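Butyrophilin subfamily 1 member A1 (Bos taurus, PDB 4HH8) may act in the secretion of milk-fat droplets and inhibit the proliferation of activated T cells, its extracellular part being a pair of immunoglobulin-like domains. Local coordinates at residues Cys36-Asn41 against Cys110-Asp115. The protein carries 1 engineered substitution. Sequence-based numbering, arbitrary orientation.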
loop_
_atom_site.group_PDB
_atom_site.type_symbol
_atom_site.label_atom_id
_atom_site.label_comp_id
_atom_site.label_asym_id
_atom_site.label_seq_id
_atom_site.Cartn_x
_atom_site.Cartn_y
_atom_site.Cartn_z
ATOM N N CYS A 36 -16.950 -1.610 7.247
ATOM C CA CYS A 36 -17.537 -2.856 7.696
ATOM C C CYS A 36 -19.022 -2.561 7.875
ATOM O O CYS A 36 -19.408 -1.410 8.137
ATOM C CB CYS A 36 -16.944 -3.326 9.011
ATOM S SG CYS A 36 -15.295 -3.989 8.896
ATOM N N ARG A 37 -19.852 -3.584 7.720
ATOM C CA ARG A 37 -21.299 -3.397 7.822
ATOM C C ARG A 37 -21.955 -4.537 8.571
ATOM O O ARG A 37 -21.442 -5.660 8.601
ATOM C CB ARG A 37 -21.963 -3.172 6.446
ATOM C CG ARG A 37 -21.712 -4.282 5.427
ATOM C CD ARG A 37 -22.692 -4.306 4.231
ATOM N NE ARG A 37 -22.589 -5.611 3.539
ATOM C CZ ARG A 37 -22.951 -5.875 2.274
ATOM N NH1 ARG A 37 -23.466 -4.925 1.485
ATOM N NH2 ARG A 37 -22.785 -7.106 1.789
ATOM N N LEU A 38 -23.089 -4.220 9.185
ATOM C CA LEU A 38 -23.923 -5.228 9.813
ATOM C C LEU A 38 -24.697 -6.015 8.770
ATOM O O LEU A 38 -25.070 -5.456 7.735
ATOM C CB LEU A 38 -24.906 -4.564 10.788
ATOM C CG LEU A 38 -24.277 -4.095 12.110
ATOM C CD1 LEU A 38 -25.347 -3.533 13.058
ATOM C CD2 LEU A 38 -23.464 -5.184 12.821
ATOM N N SER A 39 -24.929 -7.298 9.066
ATOM C CA SER A 39 -25.927 -8.144 8.393
ATOM C C SER A 39 -26.836 -8.712 9.477
ATOM O O SER A 39 -26.362 -9.389 10.390
ATOM C CB SER A 39 -25.298 -9.319 7.641
ATOM O OG SER A 39 -26.213 -9.836 6.670
ATOM N N PRO A 40 -28.134 -8.428 9.409
ATOM C CA PRO A 40 -28.891 -7.641 8.426
ATOM C C PRO A 40 -28.592 -6.155 8.510
ATOM O O PRO A 40 -27.933 -5.701 9.454
ATOM C CB PRO A 40 -30.340 -7.882 8.843
ATOM C CG PRO A 40 -30.215 -8.180 10.314
ATOM C CD PRO A 40 -29.004 -8.983 10.458
ATOM N N ASN A 41 -29.114 -5.398 7.552
ATOM C CA ASN A 41 -28.817 -3.978 7.462
ATOM C C ASN A 41 -29.593 -3.124 8.476
ATOM O O ASN A 41 -30.355 -2.220 8.120
ATOM C CB ASN A 41 -29.007 -3.496 6.026
ATOM C CG ASN A 41 -30.364 -3.844 5.473
ATOM O OD1 ASN A 41 -30.980 -4.854 5.851
ATOM N ND2 ASN A 41 -30.860 -2.993 4.592
ATOM N N CYS A 110 -12.632 -5.136 12.570
ATOM C CA CYS A 110 -13.738 -4.250 12.961
ATOM C C CYS A 110 -14.709 -4.985 13.848
ATOM O O CYS A 110 -15.295 -5.992 13.439
ATOM C CB CYS A 110 -14.479 -3.711 11.753
ATOM S SG CYS A 110 -15.100 -5.035 10.653
ATOM N N PHE A 111 -14.911 -4.436 15.040
ATOM C CA PHE A 111 -15.713 -5.050 16.073
ATOM C C PHE A 111 -16.917 -4.147 16.386
ATOM O O PHE A 111 -16.752 -2.947 16.611
ATOM C CB PHE A 111 -14.795 -5.213 17.278
ATOM C CG PHE A 111 -15.442 -5.785 18.494
ATOM C CD1 PHE A 111 -15.553 -7.171 18.655
ATOM C CD2 PHE A 111 -15.850 -4.952 19.531
ATOM C CE1 PHE A 111 -16.113 -7.705 19.810
ATOM C CE2 PHE A 111 -16.414 -5.463 20.686
ATOM C CZ PHE A 111 -16.545 -6.849 20.833
ATOM N N PHE A 112 -18.109 -4.743 16.373
ATOM C CA PHE A 112 -19.386 -4.087 16.675
ATOM C C PHE A 112 -19.957 -4.756 17.918
ATOM O O PHE A 112 -20.095 -5.964 17.920
ATOM C CB PHE A 112 -20.398 -4.339 15.568
ATOM C CG PHE A 112 -20.172 -3.555 14.330
ATOM C CD1 PHE A 112 -21.125 -2.651 13.896
ATOM C CD2 PHE A 112 -19.036 -3.742 13.562
ATOM C CE1 PHE A 112 -20.931 -1.930 12.721
ATOM C CE2 PHE A 112 -18.828 -3.011 12.401
ATOM C CZ PHE A 112 -19.761 -2.115 11.980
ATOM N N ARG A 113 -20.318 -3.983 18.944
ATOM C CA ARG A 113 -20.944 -4.544 20.145
ATOM C C ARG A 113 -22.191 -3.785 20.593
ATOM O O ARG A 113 -22.173 -2.558 20.689
ATOM C CB ARG A 113 -19.965 -4.622 21.329
ATOM C CG ARG A 113 -20.690 -4.745 22.721
ATOM C CD ARG A 113 -19.749 -4.771 23.926
ATOM N NE ARG A 113 -18.993 -6.015 23.920
ATOM C CZ ARG A 113 -18.089 -6.376 24.830
ATOM N NH1 ARG A 113 -17.795 -5.586 25.876
ATOM N NH2 ARG A 113 -17.465 -7.544 24.690
ATOM N N GLN A 114 -23.259 -4.533 20.869
ATOM C CA GLN A 114 -24.422 -4.018 21.588
ATOM C C GLN A 114 -24.673 -4.902 22.818
ATOM O O GLN A 114 -25.003 -6.082 22.692
ATOM C CB GLN A 114 -25.651 -3.948 20.686
ATOM C CG GLN A 114 -26.645 -2.865 21.090
ATOM C CD GLN A 114 -27.815 -2.764 20.106
ATOM O OE1 GLN A 114 -28.526 -3.754 19.846
ATOM N NE2 GLN A 114 -28.015 -1.568 19.544
ATOM N N ASP A 115 -24.492 -4.305 23.999
ATOM C CA ASP A 115 -24.452 -5.009 25.293
ATOM C C ASP A 115 -23.614 -6.287 25.287
ATOM O O ASP A 115 -22.377 -6.228 25.319
ATOM C CB ASP A 115 -25.855 -5.312 25.813
ATOM C CG ASP A 115 -26.718 -4.084 25.901
ATOM O OD1 ASP A 115 -26.278 -3.059 26.485
ATOM O OD2 ASP A 115 -27.860 -4.151 25.401
#
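Cys36 and Cys110 are joined covalently: their SG atoms lie 2.1 Å apart, and the torsion about the sulfur-sulfur bond, -88°, is close to the unstrained right angle. This is the canonical intersheet disulfide of an immunoglobulin V-set domain, linking strands B and F. Its two strands belong to different sheets: Cys36 pairs through its backbone with Val93, Cys110 with Ala121. The axes of strand 36-39 and strand 110-114 come within 8.4 Å, their directions 41° apart, as expected for facing sheets of a sandwich rather than hydrogen-bonded neighbours.

Two residues further along each strand, Leu38 lies across from Phe112 and reaches it with the end of its side chain. From CB, the Phe112 side chain sets out with CG anti to the carbonyl carbon (chi1 -75°), which carries the ring across the interior. Phe112 CG lies 4.0 Å from Leu38 CD2. Phe112 CD1 comes nearer the same methyl, Leu38 CD2, at 3.6 Å. Phe112 CE1 is 4.0 Å from Leu38 CG. The isobutyl group thus meets this flank of the ring at a slant. On the other flank CE2 is 3.9 Å from CB of Cys36, which sits at the ring edge near its plane, while CZ at the tip lies 3.9 Å from the Cys36 carbonyl O. Val17, Leu49 and Met47 also touch the Phe112 side chain. An alanine in place of Phe112 would probably open a gap beside the disulfide and leave Leu38 CD2 without its aromatic partner.

Chemically, one covalent bond ties the two sheets together at Cys36 and Cys110, so the spacing there is probably held by it, whereas at Leu38 and Phe112 the sheets meet through buried apolar packing.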